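Local coordinates for protein uroporphyrinogen-III C-methyltransferase (Pseudomonas denitrificans, PDB 1S4D) that catalyses the two successive S-adenosyl-L-methionine-dependent methylations of uroporphyrinogen III, at C-2 and C-7, that give precorrin-2 for cobalamin and siroheme biosynthesis, at residues A41-H46 with V86-A91; P76-I81 with F106-E111; V220-L225 with R250-L255. All blocks are in the same frame, centred on the assembly; numbering follows the deposited sequence.

Overall arrangement
Contacts 1 and 2 sit together in the N-terminal part of the chain, with centres about 15 Å apart and nearest atoms about 5 Å apart. They share helix 78-90: its first turn serves contact 2, its last turn contact 1. Their segments alternate along the sequence, in the order 41-46, 76-81, 86-91 and 106-111, and belong to the unit built on the parallel sheet. Contact 3 follows later and joins edge strand 219-224 of the mixed sheet to helix 252-255, its centre about 42 Å from that of contact 1 and about 33 Å from that of contact 2, across the chain's centre. S-adenosyl-L-homocysteine binds between these two parts, and contacts 2 and 3 both reach the second subunit.

Contact 1: residues A41-H46 with V86-A91; sequences ADVIVH and VELARA
The 2.9 Å backbone hydrogen bond from Arg90 N to Val86 O closes the last turn of helix 78-90, and from this turn Leu88 reaches to Val43 and Val45 on strand 43-46. Its own carbonyl O accepts a hydrogen bond from Asn93 ND2 just beyond the helix. Across the contact everything is apolar. Leu88 meets both valines with the two ends of its fork: CD1 lies 3.8 Å from Val45 CG2, and CD2 lies 3.9 Å from Val43 CG1. CD1 also comes within 4.0 Å of Val43 CG1, so that methyl of Val43 faces both arms of the leucine. The Val43 and Leu88 side chains run at about a right angle to each other. Val43 holds CG1 between its backbone N and carbonyl carbon (chi1 58°), which turns this methyl to the helix.

The geometry is that of a beta-alpha-beta crossover in the parallel sheet of the tetrapyrrole methylase fold. Helix 78-90 links strand 63-66 to strand 94-99 and passes over strand 43-46, which lies between those two in the sheet. Val43 and Val45 point to the helix, while Ile44, between them, turns to the opposite face. All three touching side chains are buried, and Leu88 extends the same apolar layer to Val95 on strand 94-99, as Val43 does to Val63 on strand 63-66.

Contact 2: residues P76-I81 with F106-E111; sequences PKQRDI and FGRGGE
Arg108 and Gln78 meet where two helices of the parallel alpha/beta unit begin side by side. Helix 78-90 and helix 109-118 belong to successive beta-alpha-beta crossovers, and Lys77 and Arg108 hold their respective N-cap positions.

The packing is by a methylene on a flat group. Gln78 CB stands over the centre of the Arg108 guanidinium, 3.3 Å above its plane, and lies 3.4 Å from CZ. The two side chains slide past each other in opposite directions, so the Gln78 amide ends up beside the Arg108 methylenes, with Gln78 OE1 3.8 Å from Arg108 CG. Because CG of Gln78 is anti to its backbone N (chi1 -178°) and the chain then bends at chi2, the amide turns back along its own helix. There NE2 finds its polar partners, Glu112 OE2 and Ser82 OG.

The charged interactions are led by a salt bridge within segment 106-111. Arg108 grips Glu111 side-on, NE to OE1 at 2.7 Å and NH1 to OE2 at 2.8 Å, which fixes the rotation of the guanidinium and presents its face to Gln78. Lys77 comes to the edge of the same guanidinium, a meeting of two positive groups whose closeness is doubtful.

Around this corner the active site and the dimer come together. Phe106 and Gly107 touch S-adenosyl-L-homocysteine, while Arg108 packs on Arg146 and Glu111 on His145 of the second subunit. The two oxygens of Glu111 are used differently: OE2 takes NH1 through its syn lone pair, whereas OE1 is met by NE from 36° out of the carboxylate plane.

Contact 3: residues V220-L225 with R250-L255; sequences VLETTL and RLRAAL
The Arg252 guanidinium has Val220 on one face and Glu222 at its edge. Val220 CG2 lies 3.4 Å above the plane, displaced toward the rim on the NH2 side, and Val220 CB and CG1 approach NH1 from the same residue. The arginine and the valine come at each other from opposite directions. Near the guanidinium plane, Glu222 OE2 abuts the CG and CD methylenes of Arg252, with the carboxylate turned 65° against the guanidinium.

At 4.3 Å from Arg252 NE, Glu222 OE2 is beyond a salt bridge, though the opposite charges probably still attract. The bend at chi3 (-86°) turns the guanidinium across the valine. NE gives its hydrogen bond to Ala139 O, and NH2 has a long, weak ion pair with Asp256 OD1. A water joins the two segments in a second, looser way, bonded weakly to Glu222 OE2 at 2.8 Å and to Ala253 N at 3.3 Å.

Val220 and Glu222 point to one side of their strand, Leu221 between them to the other. Strand 219-224 is an outermost strand of the chain's mixed sheet, paired antiparallel with strand 206-211. Leu221 packs against helix 225-235 beyond it, whereas segment 250-255 lies on the side of Val220 and Glu222, and its Leu251, Ala254 and Leu255 pack on Ala113 and Leu114 of the second subunit.

Contact 1: residues A41-H46 with V86-A91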
loop_
_atom_site.group_PDB
_atom_site.type_symbol
_atom_site.label_atom_id
_atom_site.label_comp_id
_atom_site.label_asym_id
_atom_site.label_seq_id
_atom_site.Cartn_x
_atom_site.Cartn_y
_atom_site.Cartn_z
ATOM N N ALA B 41 -2.136 -22.779 -7.347
ATOM C CA ALA B 41 -1.846 -22.475 -8.747
ATOM C C ALA B 41 -1.313 -23.642 -9.593
ATOM O O ALA B 41 -0.499 -24.443 -9.142
ATOM C CB ALA B 41 -0.921 -21.307 -8.837
ATOM N N ASP B 42 -1.779 -23.719 -10.832
ATOM C CA ASP B 42 -1.186 -24.628 -11.801
ATOM C C ASP B 42 0.025 -23.980 -12.428
ATOM O O ASP B 42 0.980 -24.653 -12.765
ATOM C CB ASP B 42 -2.192 -25.022 -12.878
ATOM C CG ASP B 42 -3.296 -25.906 -12.346
ATOM O OD1 ASP B 42 -2.972 -26.911 -11.683
ATOM O OD2 ASP B 42 -4.507 -25.680 -12.538
ATOM N N VAL B 43 -0.011 -22.666 -12.570
ATOM C CA VAL B 43 1.090 -21.949 -13.179
ATOM C C VAL B 43 1.238 -20.571 -12.530
ATOM O O VAL B 43 0.260 -19.894 -12.248
ATOM C CB VAL B 43 0.979 -21.943 -14.756
ATOM C CG1 VAL B 43 -0.329 -21.333 -15.240
ATOM C CG2 VAL B 43 2.185 -21.287 -15.404
ATOM N N ILE B 44 2.473 -20.200 -12.235
ATOM C CA ILE B 44 2.773 -18.953 -11.545
ATOM C C ILE B 44 3.648 -18.143 -12.479
ATOM O O ILE B 44 4.835 -18.474 -12.694
ATOM C CB ILE B 44 3.501 -19.231 -10.209
ATOM C CG1 ILE B 44 2.590 -20.011 -9.268
ATOM C CG2 ILE B 44 3.943 -17.932 -9.532
ATOM C CD1 ILE B 44 3.273 -20.528 -8.065
ATOM N N VAL B 45 3.046 -17.117 -13.075
ATOM C CA VAL B 45 3.764 -16.218 -13.958
ATOM C C VAL B 45 4.208 -15.063 -13.084
ATOM O O VAL B 45 3.382 -14.310 -12.547
ATOM C CB VAL B 45 2.865 -15.764 -15.108
ATOM C CG1 VAL B 45 3.601 -14.823 -16.062
ATOM C CG2 VAL B 45 2.359 -16.972 -15.856
ATOM N N HIS B 46 5.516 -14.948 -12.909
ATOM C CA HIS B 46 6.062 -14.016 -11.934
ATOM C C HIS B 46 7.098 -13.025 -12.494
ATOM O O HIS B 46 7.661 -13.235 -13.555
ATOM C CB HIS B 46 6.647 -14.798 -10.766
ATOM C CG HIS B 46 7.883 -15.548 -11.127
ATOM N ND1 HIS B 46 7.885 -16.903 -11.371
ATOM C CD2 HIS B 46 9.160 -15.130 -11.303
ATOM C CE1 HIS B 46 9.112 -17.287 -11.683
ATOM N NE2 HIS B 46 9.901 -16.229 -11.656
ATOM N N VAL B 86 -4.080 -15.093 -20.742
ATOM C CA VAL B 86 -5.296 -15.504 -21.407
ATOM C C VAL B 86 -5.134 -16.920 -21.982
ATOM O O VAL B 86 -6.057 -17.725 -21.909
ATOM C CB VAL B 86 -5.716 -14.467 -22.491
ATOM C CG1 VAL B 86 -6.842 -15.005 -23.404
ATOM C CG2 VAL B 86 -6.133 -13.157 -21.828
ATOM N N GLU B 87 -3.958 -17.232 -22.524
ATOM C CA GLU B 87 -3.766 -18.531 -23.161
ATOM C C GLU B 87 -3.798 -19.651 -22.108
ATOM O O GLU B 87 -4.447 -20.684 -22.301
ATOM C CB GLU B 87 -2.499 -18.536 -24.026
ATOM C CG GLU B 87 -1.943 -19.902 -24.378
ATOM C CD GLU B 87 -0.582 -19.816 -25.054
ATOM O OE1 GLU B 87 -0.549 -19.868 -26.300
ATOM O OE2 GLU B 87 0.458 -19.693 -24.368
ATOM N N LEU B 88 -3.129 -19.403 -20.985
ATOM C CA LEU B 88 -3.113 -20.300 -19.830
ATOM C C LEU B 88 -4.491 -20.553 -19.242
ATOM O O LEU B 88 -4.829 -21.693 -18.910
ATOM C CB LEU B 88 -2.181 -19.735 -18.759
ATOM C CG LEU B 88 -0.707 -19.777 -19.182
ATOM C CD1 LEU B 88 0.111 -18.810 -18.334
ATOM C CD2 LEU B 88 -0.136 -21.210 -19.134
ATOM N N ALA B 89 -5.276 -19.483 -19.120
ATOM C CA ALA B 89 -6.619 -19.555 -18.581
ATOM C C ALA B 89 -7.612 -20.284 -19.523
ATOM O O ALA B 89 -8.362 -21.170 -19.094
ATOM C CB ALA B 89 -7.094 -18.177 -18.241
ATOM N N ARG B 90 -7.600 -19.925 -20.799
ATOM C CA ARG B 90 -8.422 -20.607 -21.793
ATOM C C ARG B 90 -8.153 -22.126 -21.860
ATOM O O ARG B 90 -9.026 -22.901 -22.216
ATOM C CB ARG B 90 -8.244 -19.964 -23.175
ATOM C CG ARG B 90 -8.940 -18.630 -23.319
ATOM C CD ARG B 90 -9.105 -18.163 -24.760
ATOM N NE ARG B 90 -10.053 -17.051 -24.843
ATOM C CZ ARG B 90 -9.995 -16.078 -25.742
ATOM N NH1 ARG B 90 -9.040 -16.061 -26.663
ATOM N NH2 ARG B 90 -10.896 -15.111 -25.717
ATOM N N ALA B 91 -6.947 -22.545 -21.502
ATOM C CA ALA B 91 -6.605 -23.967 -21.508
ATOM C C ALA B 91 -7.009 -24.706 -20.208
ATOM O O ALA B 91 -6.812 -25.922 -20.088
ATOM C CB ALA B 91 -5.124 -24.144 -21.807
#

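Contact 2: residues P76-I81 with F106-E111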
loop_
_atom_site.group_PDB
_atom_site.type_symbol
_atom_site.label_atom_id
_atom_site.label_comp_id
_atom_site.label_asym_id
_atom_site.label_seq_id
_atom_site.Cartn_x
_atom_site.Cartn_y
_atom_site.Cartn_z
ATOM N N PRO B 76 9.613 -8.689 -23.669
ATOM C CA PRO B 76 8.229 -8.906 -24.098
ATOM C C PRO B 76 7.463 -7.643 -23.709
ATOM O O PRO B 76 7.707 -7.133 -22.609
ATOM C CB PRO B 76 7.778 -10.113 -23.257
ATOM C CG PRO B 76 9.012 -10.563 -22.464
ATOM C CD PRO B 76 9.913 -9.364 -22.389
ATOM N N LYS B 77 6.614 -7.110 -24.585
ATOM C CA LYS B 77 5.779 -5.986 -24.178
ATOM C C LYS B 77 4.723 -6.536 -23.218
ATOM O O LYS B 77 4.486 -7.748 -23.167
ATOM C CB LYS B 77 5.152 -5.241 -25.383
ATOM C CG LYS B 77 4.167 -4.057 -25.016
ATOM C CD LYS B 77 4.875 -2.674 -24.918
ATOM C CE LYS B 77 4.755 -2.045 -23.538
ATOM N NZ LYS B 77 5.670 -2.732 -22.598
ATOM N N GLN B 78 4.119 -5.641 -22.445
ATOM C CA GLN B 78 3.084 -5.984 -21.486
ATOM C C GLN B 78 1.986 -6.834 -22.103
ATOM O O GLN B 78 1.521 -7.780 -21.489
ATOM C CB GLN B 78 2.494 -4.698 -20.895
ATOM C CG GLN B 78 1.426 -4.897 -19.828
ATOM C CD GLN B 78 1.844 -5.910 -18.790
ATOM O OE1 GLN B 78 2.904 -5.771 -18.195
ATOM N NE2 GLN B 78 1.028 -6.937 -18.587
ATOM N N ARG B 79 1.590 -6.486 -23.325
ATOM C CA ARG B 79 0.517 -7.170 -24.045
ATOM C C ARG B 79 0.833 -8.660 -24.215
ATOM O O ARG B 79 -0.064 -9.504 -24.137
ATOM C CB ARG B 79 0.266 -6.485 -25.405
ATOM C CG ARG B 79 -0.842 -7.105 -26.269
ATOM C CD ARG B 79 -2.263 -6.605 -25.973
ATOM N NE ARG B 79 -3.251 -7.149 -26.913
ATOM C CZ ARG B 79 -4.578 -7.183 -26.698
ATOM N NH1 ARG B 79 -5.392 -7.707 -27.618
ATOM N NH2 ARG B 79 -5.094 -6.697 -25.565
ATOM N N ASP B 80 2.116 -8.966 -24.435
ATOM C CA ASP B 80 2.558 -10.334 -24.630
ATOM C C ASP B 80 2.324 -11.119 -23.360
ATOM O O ASP B 80 1.841 -12.235 -23.411
ATOM C CB ASP B 80 4.041 -10.392 -25.026
ATOM C CG ASP B 80 4.271 -10.097 -26.500
ATOM O OD1 ASP B 80 5.441 -9.829 -26.883
ATOM O OD2 ASP B 80 3.348 -10.103 -27.342
ATOM N N ILE B 81 2.668 -10.527 -22.223
ATOM C CA ILE B 81 2.454 -11.169 -20.936
ATOM C C ILE B 81 0.963 -11.373 -20.666
ATOM O O ILE B 81 0.557 -12.393 -20.107
ATOM C CB ILE B 81 3.103 -10.346 -19.812
ATOM C CG1 ILE B 81 4.625 -10.349 -19.980
ATOM C CG2 ILE B 81 2.681 -10.868 -18.414
ATOM C CD1 ILE B 81 5.321 -9.307 -19.137
ATOM N N PHE B 106 1.818 1.313 -9.872
ATOM C CA PHE B 106 2.795 1.308 -10.956
ATOM C C PHE B 106 3.236 -0.105 -11.332
ATOM O O PHE B 106 4.377 -0.323 -11.665
ATOM C CB PHE B 106 4.029 2.199 -10.636
ATOM C CG PHE B 106 3.670 3.582 -10.168
ATOM C CD1 PHE B 106 3.872 3.955 -8.839
ATOM C CD2 PHE B 106 3.054 4.486 -11.037
ATOM C CE1 PHE B 106 3.477 5.242 -8.384
ATOM C CE2 PHE B 106 2.669 5.767 -10.600
ATOM C CZ PHE B 106 2.881 6.149 -9.267
ATOM N N GLY B 107 2.349 -1.083 -11.296
ATOM C CA GLY B 107 2.738 -2.400 -11.792
ATOM C C GLY B 107 1.965 -3.018 -12.960
ATOM O O GLY B 107 1.918 -4.245 -13.061
ATOM N N ARG B 108 1.394 -2.181 -13.834
ATOM C CA ARG B 108 0.536 -2.595 -14.962
ATOM C C ARG B 108 -0.540 -3.675 -14.723
ATOM O O ARG B 108 -0.919 -4.383 -15.651
ATOM C CB ARG B 108 1.327 -2.864 -16.254
ATOM C CG ARG B 108 2.812 -2.580 -16.184
ATOM C CD ARG B 108 3.522 -1.958 -17.409
ATOM N NE ARG B 108 2.701 -1.580 -18.561
ATOM C CZ ARG B 108 3.165 -1.549 -19.820
ATOM N NH1 ARG B 108 2.366 -1.201 -20.835
ATOM N NH2 ARG B 108 4.437 -1.886 -20.064
ATOM N N GLY B 109 -1.068 -3.753 -13.506
ATOM C CA GLY B 109 -2.158 -4.656 -13.176
ATOM C C GLY B 109 -3.504 -4.324 -13.820
ATOM O O GLY B 109 -4.255 -5.224 -14.246
ATOM N N GLY B 110 -3.826 -3.034 -13.868
ATOM C CA GLY B 110 -4.966 -2.560 -14.636
ATOM C C GLY B 110 -4.954 -3.014 -16.085
ATOM O O GLY B 110 -5.954 -3.559 -16.557
ATOM N N GLU B 111 -3.833 -2.819 -16.781
ATOM C CA GLU B 111 -3.698 -3.268 -18.167
ATOM C C GLU B 111 -3.971 -4.760 -18.277
ATOM O O GLU B 111 -4.758 -5.189 -19.133
ATOM C CB GLU B 111 -2.309 -2.972 -18.729
ATOM C CG GLU B 111 -2.068 -1.501 -18.957
ATOM C CD GLU B 111 -0.656 -1.194 -19.423
ATOM O OE1 GLU B 111 0.153 -0.695 -18.599
ATOM O OE2 GLU B 111 -0.367 -1.451 -20.626
#

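Contact 3: residues V220-L225 with R250-L255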
loop_
_atom_site.group_PDB
_atom_site.type_symbol
_atom_site.label_atom_id
_atom_site.label_comp_id
_atom_site.label_asym_id
_atom_site.label_seq_id
_atom_site.Cartn_x
_atom_site.Cartn_y
_atom_site.Cartn_z
ATOM N N VAL B 220 20.287 1.393 2.752
ATOM C CA VAL B 220 19.665 2.696 2.877
ATOM C C VAL B 220 20.743 3.749 2.827
ATOM O O VAL B 220 21.763 3.606 3.464
ATOM C CB VAL B 220 18.908 2.872 4.217
ATOM C CG1 VAL B 220 18.269 4.250 4.291
ATOM C CG2 VAL B 220 17.857 1.833 4.386
ATOM N N LEU B 221 20.498 4.806 2.068
ATOM C CA LEU B 221 21.340 5.971 2.059
ATOM C C LEU B 221 20.491 7.206 2.373
ATOM O O LEU B 221 19.509 7.488 1.693
ATOM C CB LEU B 221 22.000 6.109 0.687
ATOM C CG LEU B 221 22.514 7.496 0.250
ATOM C CD1 LEU B 221 23.807 7.912 1.010
ATOM C CD2 LEU B 221 22.699 7.576 -1.260
ATOM N N GLU B 222 20.875 7.933 3.411
ATOM C CA GLU B 222 20.357 9.275 3.624
ATOM C C GLU B 222 21.350 10.290 3.144
ATOM O O GLU B 222 22.567 10.090 3.207
ATOM C CB GLU B 222 20.054 9.584 5.082
ATOM C CG GLU B 222 19.905 8.358 5.941
ATOM C CD GLU B 222 19.358 8.671 7.307
ATOM O OE1 GLU B 222 19.354 9.849 7.757
ATOM O OE2 GLU B 222 18.938 7.715 7.946
ATOM N N THR B 223 20.750 11.398 2.747
ATOM C CA THR B 223 21.301 12.390 1.857
ATOM C C THR B 223 20.346 13.595 1.827
ATOM O O THR B 223 19.446 13.700 2.659
ATOM C CB THR B 223 21.597 11.783 0.457
ATOM O OG1 THR B 223 22.482 12.688 -0.225
ATOM C CG2 THR B 223 20.373 11.736 -0.454
ATOM N N THR B 224 20.474 14.457 0.819
ATOM C CA THR B 224 19.587 15.597 0.622
ATOM C C THR B 224 19.279 15.695 -0.858
ATOM O O THR B 224 19.885 14.967 -1.654
ATOM C CB THR B 224 20.255 16.896 1.088
ATOM O OG1 THR B 224 21.459 17.102 0.331
ATOM C CG2 THR B 224 20.694 16.800 2.546
ATOM N N LEU B 225 18.352 16.584 -1.237
ATOM C CA LEU B 225 17.966 16.731 -2.651
ATOM C C LEU B 225 19.163 17.150 -3.527
ATOM O O LEU B 225 19.426 16.552 -4.577
ATOM C CB LEU B 225 16.816 17.733 -2.814
ATOM C CG LEU B 225 15.373 17.303 -2.495
ATOM C CD1 LEU B 225 14.430 18.506 -2.572
ATOM C CD2 LEU B 225 14.864 16.138 -3.358
ATOM N N ARG B 250 13.941 11.785 8.714
ATOM C CA ARG B 250 14.655 12.010 9.969
ATOM C C ARG B 250 14.280 11.009 11.040
ATOM O O ARG B 250 15.042 10.800 11.965
ATOM C CB ARG B 250 14.391 13.412 10.505
ATOM C CG ARG B 250 15.027 14.517 9.698
ATOM C CD ARG B 250 15.181 15.808 10.474
ATOM N NE ARG B 250 15.393 16.922 9.565
ATOM C CZ ARG B 250 16.578 17.313 9.122
ATOM N NH1 ARG B 250 16.662 18.335 8.280
ATOM N NH2 ARG B 250 17.675 16.693 9.514
ATOM N N LEU B 251 13.108 10.389 10.916
ATOM C CA LEU B 251 12.656 9.424 11.906
ATOM C C LEU B 251 13.338 8.060 11.798
ATOM O O LEU B 251 13.183 7.227 12.696
ATOM C CB LEU B 251 11.149 9.225 11.826
ATOM C CG LEU B 251 10.211 10.317 12.331
ATOM C CD1 LEU B 251 8.831 10.013 11.766
ATOM C CD2 LEU B 251 10.185 10.421 13.856
ATOM N N ARG B 252 14.082 7.805 10.729
ATOM C CA ARG B 252 14.728 6.504 10.619
ATOM C C ARG B 252 15.754 6.284 11.762
ATOM O O ARG B 252 15.924 5.169 12.244
ATOM C CB ARG B 252 15.301 6.273 9.203
ATOM C CG ARG B 252 16.744 5.871 9.145
ATOM C CD ARG B 252 17.204 5.359 7.819
ATOM N NE ARG B 252 16.903 3.944 7.786
ATOM C CZ ARG B 252 17.788 2.963 7.754
ATOM N NH1 ARG B 252 19.095 3.212 7.698
ATOM N NH2 ARG B 252 17.333 1.715 7.764
ATOM N N ALA B 253 16.405 7.354 12.213
ATOM C CA ALA B 253 17.373 7.248 13.310
ATOM C C ALA B 253 16.721 6.736 14.596
ATOM O O ALA B 253 17.359 6.029 15.368
ATOM C CB ALA B 253 18.075 8.581 13.555
ATOM N N ALA B 254 15.450 7.077 14.801
ATOM C CA ALA B 254 14.702 6.642 15.972
ATOM C C ALA B 254 13.856 5.391 15.757
ATOM O O ALA B 254 13.457 4.748 16.723
ATOM C CB ALA B 254 13.827 7.760 16.467
ATOM N N LEU B 255 13.570 5.044 14.509
ATOM C CA LEU B 255 12.594 3.999 14.241
ATOM C C LEU B 255 13.157 2.815 13.481
ATOM O O LEU B 255 12.406 1.936 13.038
ATOM C CB LEU B 255 11.413 4.591 13.463
ATOM C CG LEU B 255 10.559 5.618 14.196
ATOM C CD1 LEU B 255 9.352 5.945 13.375
ATOM C CD2 LEU B 255 10.152 5.097 15.564
HETATM O O HOH W 1 17.304 9.251 9.608
#